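Long-range contacts in beta-lactamase-like protein (PDB 6B9V), which hydrolyses diphosphate bonds, probably including those of reactive FAD photoproducts, as a dinuclear metallo-beta-lactamase-fold enzyme of the PhnP family: residues 158-163 against 207-212; 177-182 against 196-201; 201-206 against 233-238; 12-17 against 229-234. All blocks are in the same frame, centred on the assembly; numbering follows the deposited sequence.

From the N terminus, contact 4 comes first: the loop 12-17 that follows strand 2-9 meets 229-234 at the end of strand 226-230, closing the longest loop and bringing the chain's beginning to the sheet of strands 195-199 and 226-230. Inside that loop lies contact 1, which joins the end of strand 151-160 to the loop before helix 212-222. Contact 2 is nested within contact 1 and links the loop after strand 173-176 to strand 195-199. Contact 3 starts where contact 2 ends, sharing Leu-201; its segments alternate with those of contact 1, and it shares Ser-233 and His-234 with contact 4. Contact 2 bridges the two manganese ions, of which contact 1 binds one and contact 4 the other.

Contact 1: 158-163 against 207-212; sequences VIHGET and PTHSTL. With MN (manganese (II) ion), chain D; PO4 (phosphate ion), chain E.
At the dinuclear manganese site, the end of strand 151-160 meets the loop leading into helix 212-222 through His-160, Thr-208 and His-209. His-160 ND1 donates to Thr-208 O at 2.8 Å; the N-H...O angle is 141°, yet the acceptor lies in the imidazole plane. With CG anti to the backbone N (chi1 -172°), the ring is carried toward the 207-212 loop and the metal, and its NE2 binds manganese at 2.2 Å. The CE1 edge of the same ring points at one face of His-209, a T-shaped pair with planes 74° apart. The single N-H of His-209 NE2 is bifurcated between phosphate O2 at 2.9 Å and O3 at 3.1 Å, while ND1 is held by Asp-199. The phosphate, probably from the crystallisation liquor, also binds this ion. At the backbone, Gly-161 CA makes a C-H...O contact of 3.5 Å with Pro-207 O. His-78, His-80 and Asp-178 complete the ion's protein ligands, and a metal-bound histidine oriented by a second-shell carbonyl is characteristic of such metallo-hydrolase sites.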
loop_
_atom_site.group_PDB
_atom_site.type_symbol
_atom_site.label_atom_id
_atom_site.label_comp_id
_atom_site.label_asym_id
_atom_site.label_seq_id
_atom_site.Cartn_x
_atom_site.Cartn_y
_atom_site.Cartn_z
ATOM N N VAL A 158 -4.892 -12.499 -22.652
ATOM C CA VAL A 158 -6.085 -13.053 -22.023
ATOM C C VAL A 158 -7.165 -11.962 -21.960
ATOM O O VAL A 158 -6.866 -10.774 -22.120
ATOM C CB VAL A 158 -5.799 -13.629 -20.608
ATOM C CG1 VAL A 158 -4.779 -14.781 -20.693
ATOM C CG2 VAL A 158 -5.292 -12.556 -19.629
ATOM N N ILE A 159 -8.412 -12.375 -21.745
ATOM C CA ILE A 159 -9.536 -11.443 -21.733
ATOM C C ILE A 159 -10.053 -11.243 -20.304
ATOM O O ILE A 159 -10.438 -12.193 -19.634
ATOM C CB ILE A 159 -10.665 -11.936 -22.645
ATOM C CG1 ILE A 159 -10.145 -12.085 -24.075
ATOM C CG2 ILE A 159 -11.855 -10.970 -22.602
ATOM C CD1 ILE A 159 -9.613 -10.782 -24.662
ATOM N N HIS A 160 -10.030 -9.985 -19.862
ATOM C CA HIS A 160 -10.358 -9.553 -18.505
ATOM C C HIS A 160 -11.677 -8.809 -18.662
ATOM O O HIS A 160 -11.697 -7.591 -18.868
ATOM C CB HIS A 160 -9.224 -8.663 -17.952
ATOM C CG HIS A 160 -9.340 -8.290 -16.496
ATOM N ND1 HIS A 160 -10.140 -8.962 -15.604
ATOM C CD2 HIS A 160 -8.685 -7.337 -15.781
ATOM C CE1 HIS A 160 -9.996 -8.424 -14.394
ATOM N NE2 HIS A 160 -9.128 -7.440 -14.477
ATOM N N GLY A 161 -12.767 -9.578 -18.663
ATOM C CA GLY A 161 -14.100 -9.069 -18.965
ATOM C C GLY A 161 -14.315 -8.901 -20.459
ATOM O O GLY A 161 -14.707 -9.832 -21.155
ATOM N N GLU A 162 -14.089 -7.693 -20.953
ATOM C CA GLU A 162 -13.959 -7.495 -22.390
ATOM C C GLU A 162 -12.661 -6.757 -22.748
ATOM O O GLU A 162 -12.468 -6.372 -23.903
ATOM C CB GLU A 162 -15.173 -6.737 -22.938
ATOM C CG GLU A 162 -15.382 -5.369 -22.328
ATOM C CD GLU A 162 -16.707 -4.752 -22.742
ATOM O OE1 GLU A 162 -17.378 -5.327 -23.630
ATOM O OE2 GLU A 162 -17.077 -3.698 -22.177
ATOM N N THR A 163 -11.773 -6.573 -21.768
ATOM C CA THR A 163 -10.503 -5.884 -22.026
ATOM C C THR A 163 -9.361 -6.882 -22.232
ATOM O O THR A 163 -9.173 -7.742 -21.397
ATOM C CB THR A 163 -10.138 -4.950 -20.851
ATOM O OG1 THR A 163 -11.181 -3.985 -20.664
ATOM C CG2 THR A 163 -8.800 -4.239 -21.092
ATOM N N PRO A 207 -18.036 -11.263 -13.633
ATOM C CA PRO A 207 -17.870 -10.701 -14.980
ATOM C C PRO A 207 -16.417 -10.620 -15.500
ATOM O O PRO A 207 -16.231 -10.676 -16.712
ATOM C CB PRO A 207 -18.462 -9.292 -14.840
ATOM C CG PRO A 207 -19.482 -9.433 -13.740
ATOM C CD PRO A 207 -18.835 -10.376 -12.757
ATOM N N THR A 208 -15.415 -10.481 -14.636
ATOM C CA THR A 208 -14.062 -10.244 -15.148
ATOM C C THR A 208 -13.024 -11.230 -14.638
ATOM O O THR A 208 -11.845 -11.114 -14.985
ATOM C CB THR A 208 -13.570 -8.801 -14.828
ATOM O OG1 THR A 208 -13.529 -8.609 -13.415
ATOM C CG2 THR A 208 -14.501 -7.755 -15.452
ATOM N N HIS A 209 -13.454 -12.205 -13.831
ATOM C CA HIS A 209 -12.523 -13.185 -13.272
ATOM C C HIS A 209 -13.017 -14.600 -13.581
ATOM O O HIS A 209 -14.059 -14.770 -14.204
ATOM C CB HIS A 209 -12.339 -12.965 -11.756
ATOM C CG HIS A 209 -11.547 -11.739 -11.418
ATOM N ND1 HIS A 209 -10.168 -11.744 -11.313
ATOM C CD2 HIS A 209 -11.928 -10.454 -11.172
ATOM C CE1 HIS A 209 -9.738 -10.531 -11.021
ATOM N NE2 HIS A 209 -10.783 -9.730 -10.924
ATOM N N SER A 210 -12.246 -15.608 -13.191
ATOM C CA SER A 210 -12.610 -17.000 -13.447
ATOM C C SER A 210 -13.005 -17.674 -12.135
ATOM O O SER A 210 -12.435 -17.351 -11.092
ATOM C CB SER A 210 -11.443 -17.753 -14.102
ATOM O OG SER A 210 -11.815 -19.078 -14.419
ATOM N N THR A 211 -13.966 -18.600 -12.189
ATOM C CA THR A 211 -14.360 -19.369 -11.014
ATOM C C THR A 211 -13.427 -20.539 -10.779
ATOM O O THR A 211 -12.679 -20.949 -11.673
ATOM C CB THR A 211 -15.793 -19.940 -11.135
ATOM O OG1 THR A 211 -15.840 -20.905 -12.198
ATOM C CG2 THR A 211 -16.788 -18.824 -11.402
ATOM N N LEU A 212 -13.498 -21.082 -9.573
ATOM C CA LEU A 212 -12.749 -22.285 -9.224
ATOM C C LEU A 212 -13.012 -23.392 -10.239
ATOM O O LEU A 212 -12.074 -24.013 -10.746
ATOM C CB LEU A 212 -13.125 -22.758 -7.808
ATOM C CG LEU A 212 -12.222 -23.809 -7.161
ATOM C CD1 LEU A 212 -10.843 -23.218 -6.872
ATOM C CD2 LEU A 212 -12.858 -24.335 -5.879
HETATM MN MN MN D . -7.832 -6.435 -12.947
HETATM P P PO4 E . -9.293 -6.503 -10.458
HETATM O O1 PO4 E . -7.813 -6.265 -10.778
HETATM O O2 PO4 E . -9.448 -7.631 -9.473
HETATM O O3 PO4 E . -10.045 -6.868 -11.717
HETATM O O4 PO4 E . -9.886 -5.252 -9.836
#

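Contact 2: 177-182 against 196-201; sequences TDFSSI and LFLDAL. With MN (manganese (II) ion), chain D; MN (manganese (II) ion), chain C.
Polar contact between these segments centres on Asp-199, whose OD2 accepts a weak hydrogen bond from Asp-178 N at 3.0 Å; the angle at the hydrogen, 125°, is far from straight. Asp-199 CG stands anti to its own backbone N (chi1 -178°), which carries the carboxylate to the 177-182 loop. Its stronger partner is His-209 ND1, also on OD2, and OD1 takes the backbone N of Ser-210, so that one carboxylate braces two loops. Metal coordination falls to Asp-178: its OD1 bridges the two manganese ions, at 2.4 Å from the one His-160 also binds and 2.2 Å from the one His-231 also binds. Asp-199 therefore acts in the second shell, touching the backbone of the bridging residue. The apolar part is built on Phe-179, whose CZ lies 4.0 Å from Leu-198 CD2 while CE2 comes 3.7 Å from Asp-199 CB; ring and carboxylate planes are turned 59° apart. Within the loop, Ile-182 CD1 lies over one face of the Phe-179 ring, toward its rim, and approaches Leu-198 CD2 at 4.4 Å. This cluster is wedged between strand 151-160, where Val-158 touches Phe-179 and Ile-182, and helix 212-222, whose Ile-218 packs on Phe-179 and Leu-198.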
loop_
_atom_site.group_PDB
_atom_site.type_symbol
_atom_site.label_atom_id
_atom_site.label_comp_id
_atom_site.label_asym_id
_atom_site.label_seq_id
_atom_site.Cartn_x
_atom_site.Cartn_y
_atom_site.Cartn_z
ATOM N N THR A 177 -3.152 -13.965 -14.599
ATOM C CA THR A 177 -4.105 -13.525 -13.582
ATOM C C THR A 177 -5.149 -12.616 -14.217
ATOM O O THR A 177 -4.962 -12.163 -15.351
ATOM C CB THR A 177 -3.387 -12.802 -12.419
ATOM O OG1 THR A 177 -4.342 -12.482 -11.398
ATOM C CG2 THR A 177 -2.690 -11.525 -12.911
ATOM N N ASP A 178 -6.249 -12.364 -13.494
ATOM C CA ASP A 178 -7.274 -11.414 -13.937
ATOM C C ASP A 178 -7.805 -11.727 -15.336
ATOM O O ASP A 178 -7.741 -10.891 -16.245
ATOM C CB ASP A 178 -6.737 -9.977 -13.911
ATOM C CG ASP A 178 -6.459 -9.469 -12.489
ATOM O OD1 ASP A 178 -7.168 -8.552 -12.016
ATOM O OD2 ASP A 178 -5.536 -9.995 -11.861
ATOM N N PHE A 179 -8.314 -12.933 -15.532
ATOM C CA PHE A 179 -8.985 -13.214 -16.796
ATOM C C PHE A 179 -10.325 -13.843 -16.524
ATOM O O PHE A 179 -10.504 -14.540 -15.506
ATOM C CB PHE A 179 -8.156 -14.142 -17.703
ATOM C CG PHE A 179 -7.983 -15.535 -17.157
ATOM C CD1 PHE A 179 -8.948 -16.514 -17.378
ATOM C CD2 PHE A 179 -6.848 -15.871 -16.433
ATOM C CE1 PHE A 179 -8.794 -17.798 -16.861
ATOM C CE2 PHE A 179 -6.675 -17.156 -15.925
ATOM C CZ PHE A 179 -7.660 -18.117 -16.124
ATOM N N SER A 180 -11.246 -13.589 -17.443
ATOM C CA SER A 180 -12.517 -14.300 -17.487
ATOM C C SER A 180 -12.469 -15.345 -18.595
ATOM O O SER A 180 -13.211 -16.320 -18.561
ATOM C CB SER A 180 -13.683 -13.329 -17.689
ATOM O OG SER A 180 -13.459 -12.424 -18.760
ATOM N N SER A 181 -11.598 -15.153 -19.579
ATOM C CA SER A 181 -11.430 -16.185 -20.614
ATOM C C SER A 181 -10.064 -16.095 -21.290
ATOM O O SER A 181 -9.372 -15.066 -21.217
ATOM C CB SER A 181 -12.546 -16.106 -21.666
ATOM O OG SER A 181 -12.484 -14.910 -22.427
ATOM N N ILE A 182 -9.674 -17.200 -21.914
ATOM C CA ILE A 182 -8.403 -17.300 -22.605
ATOM C C ILE A 182 -8.658 -17.728 -24.039
ATOM O O ILE A 182 -9.212 -18.812 -24.285
ATOM C CB ILE A 182 -7.459 -18.302 -21.915
ATOM C CG1 ILE A 182 -7.263 -17.938 -20.438
ATOM C CG2 ILE A 182 -6.111 -18.340 -22.631
ATOM C CD1 ILE A 182 -6.516 -18.998 -19.641
ATOM N N LEU A 196 2.027 -23.606 -13.794
ATOM C CA LEU A 196 1.044 -22.677 -14.358
ATOM C C LEU A 196 0.243 -21.966 -13.261
ATOM O O LEU A 196 -0.289 -22.613 -12.358
ATOM C CB LEU A 196 0.091 -23.423 -15.291
ATOM C CG LEU A 196 -1.109 -22.640 -15.835
ATOM C CD1 LEU A 196 -0.651 -21.487 -16.720
ATOM C CD2 LEU A 196 -2.039 -23.584 -16.601
ATOM N N PHE A 197 0.172 -20.640 -13.328
ATOM C CA PHE A 197 -0.721 -19.896 -12.436
ATOM C C PHE A 197 -1.957 -19.449 -13.206
ATOM O O PHE A 197 -1.839 -18.936 -14.311
ATOM C CB PHE A 197 -0.019 -18.679 -11.821
ATOM C CG PHE A 197 0.829 -19.017 -10.611
ATOM C CD1 PHE A 197 2.005 -19.730 -10.759
ATOM C CD2 PHE A 197 0.448 -18.606 -9.337
ATOM C CE1 PHE A 197 2.785 -20.058 -9.653
ATOM C CE2 PHE A 197 1.218 -18.931 -8.219
ATOM C CZ PHE A 197 2.388 -19.657 -8.377
ATOM N N LEU A 198 -3.133 -19.671 -12.622
ATOM C CA LEU A 198 -4.398 -19.178 -13.162
ATOM C C LEU A 198 -5.170 -18.406 -12.106
ATOM O O LEU A 198 -5.116 -18.732 -10.931
ATOM C CB LEU A 198 -5.290 -20.327 -13.662
ATOM C CG LEU A 198 -4.724 -21.233 -14.755
ATOM C CD1 LEU A 198 -5.717 -22.387 -15.034
ATOM C CD2 LEU A 198 -4.456 -20.439 -16.024
ATOM N N ASP A 199 -5.915 -17.412 -12.565
ATOM C CA ASP A 199 -6.938 -16.713 -11.777
ATOM C C ASP A 199 -7.996 -17.696 -11.245
ATOM O O ASP A 199 -8.520 -18.507 -12.012
ATOM C CB ASP A 199 -7.584 -15.656 -12.698
ATOM C CG ASP A 199 -8.640 -14.808 -12.012
ATOM O OD1 ASP A 199 -9.744 -15.315 -11.732
ATOM O OD2 ASP A 199 -8.373 -13.610 -11.798
ATOM N N ALA A 200 -8.297 -17.657 -9.945
ATOM C CA ALA A 200 -9.532 -18.293 -9.447
ATOM C C ALA A 200 -10.059 -17.476 -8.269
ATOM O O ALA A 200 -9.546 -17.559 -7.143
ATOM C CB ALA A 200 -9.300 -19.773 -9.051
ATOM N N LEU A 201 -11.067 -16.657 -8.554
ATOM C CA LEU A 201 -11.528 -15.657 -7.605
ATOM C C LEU A 201 -12.418 -16.237 -6.520
ATOM O O LEU A 201 -12.257 -15.917 -5.344
ATOM C CB LEU A 201 -12.279 -14.547 -8.338
ATOM C CG LEU A 201 -12.925 -13.457 -7.476
ATOM C CD1 LEU A 201 -11.818 -12.555 -6.878
ATOM C CD2 LEU A 201 -13.935 -12.634 -8.290
HETATM MN MN MN D . -7.832 -6.435 -12.947
HETATM MN MN MN C . -6.584 -7.860 -10.013
#

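Contact 3: 201-206 against 233-238; sequences LRHKPH and SHDLPH. With ZN (zinc ion), chain F.
Two torsions set up the polar grip: Ser-233 OG stands between its N and carbonyl carbon (chi1 78°), facing Leu-201, and Asp-235 CG is anti to its N (chi1 -159°), reaching toward the backbone of His-203. Leu-201 O thereby receives two donors from one residue, Ser-233 OG at 2.7 Å and Ser-233 N at 3.1 Å. The backbone donor lies in the carbonyl plane on a lone pair, whereas the hydroxyl is tilted from that plane. Ser-233 OG accepts from Asp-235 N, making an ST turn within the type I turn 233-236. Asp-235 OD2 takes the N-H of His-203 at 2.9 Å, almost straight at 170°, and a water donates to the same oxygen while accepting from Lys-204 N. Leu-236 CD2 adds a CH-pi contact over one face of the His-203 ring, 3.6 Å from its centroid. Between Ser-233 and Asp-235, His-234 ND1 binds zinc together with Cys-23, Cys-25 and Cys-28. This implies that side chains of the zinc-bearing turn, with Ser-233 N, grip the main chain of Leu-201 and His-203, and that the Asp-235 carboxylate is probably stabilised by the hydrogen bonds from His-203 N, which meets OD2 nearly along its C-O axis, and from the water.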
loop_
_atom_site.group_PDB
_atom_site.type_symbol
_atom_site.label_atom_id
_atom_site.label_comp_id
_atom_site.label_asym_id
_atom_site.label_seq_id
_atom_site.Cartn_x
_atom_site.Cartn_y
_atom_site.Cartn_z
ATOM N N LEU A 201 -11.067 -16.657 -8.554
ATOM C CA LEU A 201 -11.528 -15.657 -7.605
ATOM C C LEU A 201 -12.418 -16.237 -6.520
ATOM O O LEU A 201 -12.257 -15.917 -5.344
ATOM C CB LEU A 201 -12.279 -14.547 -8.338
ATOM C CG LEU A 201 -12.925 -13.457 -7.476
ATOM C CD1 LEU A 201 -11.818 -12.555 -6.878
ATOM C CD2 LEU A 201 -13.935 -12.634 -8.290
ATOM N N ARG A 202 -13.383 -17.057 -6.925
ATOM C CA ARG A 202 -14.465 -17.474 -6.042
ATOM C C ARG A 202 -15.255 -18.587 -6.729
ATOM O O ARG A 202 -14.906 -18.995 -7.835
ATOM C CB ARG A 202 -15.362 -16.286 -5.717
ATOM C CG ARG A 202 -16.197 -15.818 -6.920
ATOM C CD ARG A 202 -16.890 -14.485 -6.655
ATOM N NE ARG A 202 -17.864 -14.147 -7.700
ATOM C CZ ARG A 202 -18.629 -13.051 -7.682
ATOM N NH1 ARG A 202 -18.534 -12.188 -6.679
ATOM N NH2 ARG A 202 -19.500 -12.816 -8.660
ATOM N N HIS A 203 -16.315 -19.069 -6.087
ATOM C CA HIS A 203 -17.112 -20.140 -6.664
ATOM C C HIS A 203 -18.076 -19.653 -7.760
ATOM O O HIS A 203 -18.258 -20.329 -8.772
ATOM C CB HIS A 203 -17.905 -20.855 -5.563
ATOM C CG HIS A 203 -17.061 -21.693 -4.652
ATOM N ND1 HIS A 203 -16.605 -22.947 -5.001
ATOM C CD2 HIS A 203 -16.619 -21.472 -3.391
ATOM C CE1 HIS A 203 -15.904 -23.454 -4.002
ATOM N NE2 HIS A 203 -15.902 -22.583 -3.012
ATOM N N LYS A 204 -18.691 -18.493 -7.546
ATOM C CA LYS A 204 -19.780 -17.997 -8.408
ATOM C C LYS A 204 -19.224 -17.191 -9.590
ATOM O O LYS A 204 -18.246 -16.455 -9.425
ATOM C CB LYS A 204 -20.744 -17.130 -7.583
ATOM C CG LYS A 204 -21.975 -16.611 -8.316
ATOM C CD LYS A 204 -22.650 -15.485 -7.527
ATOM C CE LYS A 204 -23.981 -15.068 -8.146
ATOM N NZ LYS A 204 -24.710 -14.059 -7.310
ATOM N N PRO A 205 -19.837 -17.330 -10.780
ATOM C CA PRO A 205 -19.359 -16.590 -11.956
ATOM C C PRO A 205 -19.219 -15.094 -11.695
ATOM O O PRO A 205 -20.078 -14.516 -11.044
ATOM C CB PRO A 205 -20.441 -16.877 -13.012
ATOM C CG PRO A 205 -20.936 -18.235 -12.661
ATOM C CD PRO A 205 -20.894 -18.298 -11.133
ATOM N N HIS A 206 -18.116 -14.507 -12.158
ATOM C CA HIS A 206 -17.825 -13.084 -11.989
ATOM C C HIS A 206 -17.579 -12.499 -13.381
ATOM O O HIS A 206 -16.999 -13.166 -14.234
ATOM C CB HIS A 206 -16.599 -12.873 -11.066
ATOM C CG HIS A 206 -16.307 -11.434 -10.769
ATOM N ND1 HIS A 206 -15.553 -10.635 -11.608
ATOM C CD2 HIS A 206 -16.668 -10.644 -9.727
ATOM C CE1 HIS A 206 -15.469 -9.417 -11.099
ATOM N NE2 HIS A 206 -16.140 -9.393 -9.959
ATOM N N SER A 233 -10.216 -14.785 -3.380
ATOM C CA SER A 233 -11.042 -13.975 -2.468
ATOM C C SER A 233 -11.410 -14.734 -1.190
ATOM O O SER A 233 -11.112 -15.924 -1.056
ATOM C CB SER A 233 -12.329 -13.529 -3.177
ATOM O OG SER A 233 -13.265 -14.599 -3.211
ATOM N N HIS A 234 -12.077 -14.061 -0.247
ATOM C CA HIS A 234 -12.475 -14.733 0.990
ATOM C C HIS A 234 -13.549 -15.805 0.787
ATOM O O HIS A 234 -13.939 -16.511 1.723
ATOM C CB HIS A 234 -12.915 -13.695 2.058
ATOM C CG HIS A 234 -14.106 -12.858 1.692
ATOM N ND1 HIS A 234 -14.897 -12.198 2.609
ATOM C CD2 HIS A 234 -14.684 -12.638 0.483
ATOM C CE1 HIS A 234 -15.877 -11.572 1.983
ATOM N NE2 HIS A 234 -15.772 -11.824 0.691
ATOM N N ASP A 235 -14.004 -15.958 -0.448
ATOM C CA ASP A 235 -14.958 -17.011 -0.774
ATOM C C ASP A 235 -14.335 -18.405 -0.698
ATOM O O ASP A 235 -15.059 -19.391 -0.611
ATOM C CB ASP A 235 -15.533 -16.791 -2.180
ATOM C CG ASP A 235 -16.853 -17.507 -2.391
ATOM O OD1 ASP A 235 -17.763 -17.305 -1.563
ATOM O OD2 ASP A 235 -16.979 -18.274 -3.380
ATOM N N LEU A 236 -13.003 -18.485 -0.760
ATOM C CA LEU A 236 -12.313 -19.773 -0.850
ATOM C C LEU A 236 -11.386 -20.043 0.343
ATOM O O LEU A 236 -10.290 -19.478 0.416
ATOM C CB LEU A 236 -11.500 -19.840 -2.152
ATOM C CG LEU A 236 -12.246 -19.602 -3.473
ATOM C CD1 LEU A 236 -11.291 -19.544 -4.667
ATOM C CD2 LEU A 236 -13.258 -20.690 -3.682
ATOM N N PRO A 237 -11.808 -20.925 1.264
ATOM C CA PRO A 237 -10.975 -21.333 2.410
ATOM C C PRO A 237 -9.760 -22.105 1.917
ATOM O O PRO A 237 -9.925 -22.968 1.057
ATOM C CB PRO A 237 -11.906 -22.242 3.233
ATOM C CG PRO A 237 -13.289 -22.000 2.695
ATOM C CD PRO A 237 -13.109 -21.618 1.260
ATOM N N HIS A 238 -8.568 -21.830 2.435
ATOM C CA HIS A 238 -7.374 -22.388 1.795
ATOM C C HIS A 238 -7.311 -23.918 1.888
ATOM O O HIS A 238 -7.320 -24.620 0.867
ATOM C CB HIS A 238 -6.098 -21.776 2.385
ATOM C CG HIS A 238 -4.849 -22.237 1.696
ATOM N ND1 HIS A 238 -4.412 -21.689 0.509
ATOM C CD2 HIS A 238 -3.965 -23.215 2.012
ATOM C CE1 HIS A 238 -3.315 -22.314 0.117
ATOM N NE2 HIS A 238 -3.010 -23.231 1.023
HETATM ZN ZN ZN F . -14.752 -12.221 4.652
HETATM O O HOH W 1 -18.857 -17.258 -5.024
#

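Contact 4: 12-17 against 229-234; sequences SGTSMG and FTHISH. With ZN (zinc ion), chain F; MN (manganese (II) ion), chain C.
The imidazole of His-231 has Gly-13 O over one face, set toward the rim, and Thr-14 OG1 at its edge near the ring plane, 3.3 Å from CE1. NE2 binds a manganese ion at 2.2 Å, whose other protein ligands are Asp-82, His-83 and Asp-178. In the backbone, the two segments form a single bridge, Gly-13 with Ile-232. Ile-232 N donates to Ser-12 O at 3.0 Å with an N-H...O angle of 172°, while the return bond from Thr-14 N to Ile-232 O, also 3.0 Å, is weak at 128°. His-231 CA adds a C-H...O contact of 3.4 Å to Gly-13 O, which is buried without a conventional hydrogen-bond partner. In Thr-14, chi1 of -171° places OG1 beside the His-231 ring and CG2 between the backbone N and carbonyl carbon, where it meets Ser-233 CA at 3.8 Å. A water spans Gly-17 O and the N of the zinc ligand His-234. A histidine placed just past a strand end to bind the second metal is typical of the metallo-beta-lactamase fold.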
loop_
_atom_site.group_PDB
_atom_site.type_symbol
_atom_site.label_atom_id
_atom_site.label_comp_id
_atom_site.label_asym_id
_atom_site.label_seq_id
_atom_site.Cartn_x
_atom_site.Cartn_y
_atom_site.Cartn_z
ATOM N N SER A 12 -1.165 -13.692 -3.106
ATOM C CA SER A 12 -2.046 -14.647 -3.777
ATOM C C SER A 12 -3.507 -14.196 -3.723
ATOM O O SER A 12 -4.408 -14.932 -4.122
ATOM C CB SER A 12 -1.893 -16.035 -3.137
ATOM O OG SER A 12 -2.273 -16.009 -1.761
ATOM N N GLY A 13 -3.749 -12.984 -3.227
ATOM C CA GLY A 13 -5.108 -12.562 -2.937
ATOM C C GLY A 13 -5.765 -11.695 -4.007
ATOM O O GLY A 13 -5.133 -11.280 -4.975
ATOM N N THR A 14 -7.046 -11.417 -3.811
ATOM C CA THR A 14 -7.812 -10.567 -4.715
ATOM C C THR A 14 -7.541 -9.068 -4.432
ATOM O O THR A 14 -6.662 -8.722 -3.623
ATOM C CB THR A 14 -9.336 -10.875 -4.607
ATOM O OG1 THR A 14 -10.033 -10.175 -5.641
ATOM C CG2 THR A 14 -9.893 -10.461 -3.228
ATOM N N SER A 15 -8.301 -8.188 -5.086
ATOM C CA SER A 15 -7.976 -6.753 -5.087
ATOM C C SER A 15 -8.060 -6.112 -3.704
ATOM O O SER A 15 -7.299 -5.197 -3.393
ATOM C CB SER A 15 -8.894 -6.001 -6.057
ATOM O OG SER A 15 -10.235 -6.089 -5.621
ATOM N N MET A 16 -8.963 -6.570 -2.866
ATOM C CA MET A 16 -9.054 -6.080 -1.506
ATOM C C MET A 16 -8.326 -6.989 -0.483
ATOM O O MET A 16 -8.361 -6.749 0.695
ATOM C CB MET A 16 -10.511 -5.863 -1.118
ATOM C CG MET A 16 -11.163 -4.634 -1.722
ATOM S SD MET A 16 -10.368 -2.957 -1.462
ATOM C CE MET A 16 -9.878 -2.764 0.309
ATOM N N GLY A 17 -7.662 -8.005 -1.008
ATOM C CA GLY A 17 -6.878 -8.903 -0.177
ATOM C C GLY A 17 -7.752 -9.859 0.616
ATOM O O GLY A 17 -8.977 -9.801 0.511
ATOM N N PHE A 229 -3.637 -21.691 -8.280
ATOM C CA PHE A 229 -4.607 -20.627 -8.477
ATOM C C PHE A 229 -4.232 -19.397 -7.653
ATOM O O PHE A 229 -3.702 -19.511 -6.536
ATOM C CB PHE A 229 -6.017 -21.077 -8.104
ATOM C CG PHE A 229 -6.584 -22.163 -8.998
ATOM C CD1 PHE A 229 -6.111 -22.351 -10.291
ATOM C CD2 PHE A 229 -7.592 -22.990 -8.534
ATOM C CE1 PHE A 229 -6.652 -23.354 -11.116
ATOM C CE2 PHE A 229 -8.138 -23.996 -9.348
ATOM C CZ PHE A 229 -7.668 -24.173 -10.636
ATOM N N THR A 230 -4.545 -18.225 -8.184
ATOM C CA THR A 230 -4.207 -16.984 -7.466
ATOM C C THR A 230 -5.341 -15.973 -7.654
ATOM O O THR A 230 -6.364 -16.299 -8.272
ATOM C CB THR A 230 -2.848 -16.428 -7.954
ATOM O OG1 THR A 230 -2.433 -15.325 -7.132
ATOM C CG2 THR A 230 -2.938 -15.980 -9.424
ATOM N N HIS A 231 -5.170 -14.765 -7.113
ATOM C CA HIS A 231 -6.203 -13.711 -7.101
ATOM C C HIS A 231 -7.429 -14.164 -6.289
ATOM O O HIS A 231 -8.564 -13.813 -6.588
ATOM C CB HIS A 231 -6.616 -13.310 -8.520
ATOM C CG HIS A 231 -7.001 -11.867 -8.642
ATOM N ND1 HIS A 231 -8.148 -11.356 -8.079
ATOM C CD2 HIS A 231 -6.381 -10.827 -9.249
ATOM C CE1 HIS A 231 -8.226 -10.060 -8.341
ATOM N NE2 HIS A 231 -7.157 -9.712 -9.031
ATOM N N ILE A 232 -7.153 -14.885 -5.212
ATOM C CA ILE A 232 -8.166 -15.591 -4.434
ATOM C C ILE A 232 -8.888 -14.676 -3.439
ATOM O O ILE A 232 -8.237 -13.906 -2.736
ATOM C CB ILE A 232 -7.520 -16.749 -3.660
ATOM C CG1 ILE A 232 -6.918 -17.774 -4.639
ATOM C CG2 ILE A 232 -8.530 -17.405 -2.706
ATOM C CD1 ILE A 232 -5.821 -18.607 -4.016
ATOM N N SER A 233 -10.216 -14.785 -3.380
ATOM C CA SER A 233 -11.042 -13.975 -2.468
ATOM C C SER A 233 -11.410 -14.734 -1.190
ATOM O O SER A 233 -11.112 -15.924 -1.056
ATOM C CB SER A 233 -12.329 -13.529 -3.177
ATOM O OG SER A 233 -13.265 -14.599 -3.211
ATOM N N HIS A 234 -12.077 -14.061 -0.247
ATOM C CA HIS A 234 -12.475 -14.733 0.990
ATOM C C HIS A 234 -13.549 -15.805 0.787
ATOM O O HIS A 234 -13.939 -16.511 1.723
ATOM C CB HIS A 234 -12.915 -13.695 2.058
ATOM C CG HIS A 234 -14.106 -12.858 1.692
ATOM N ND1 HIS A 234 -14.897 -12.198 2.609
ATOM C CD2 HIS A 234 -14.684 -12.638 0.483
ATOM C CE1 HIS A 234 -15.877 -11.572 1.983
ATOM N NE2 HIS A 234 -15.772 -11.824 0.691
HETATM ZN ZN ZN F . -14.752 -12.221 4.652
HETATM MN MN MN C . -6.584 -7.860 -10.013
HETATM O O HOH W 2 -11.486 -11.112 -0.049
#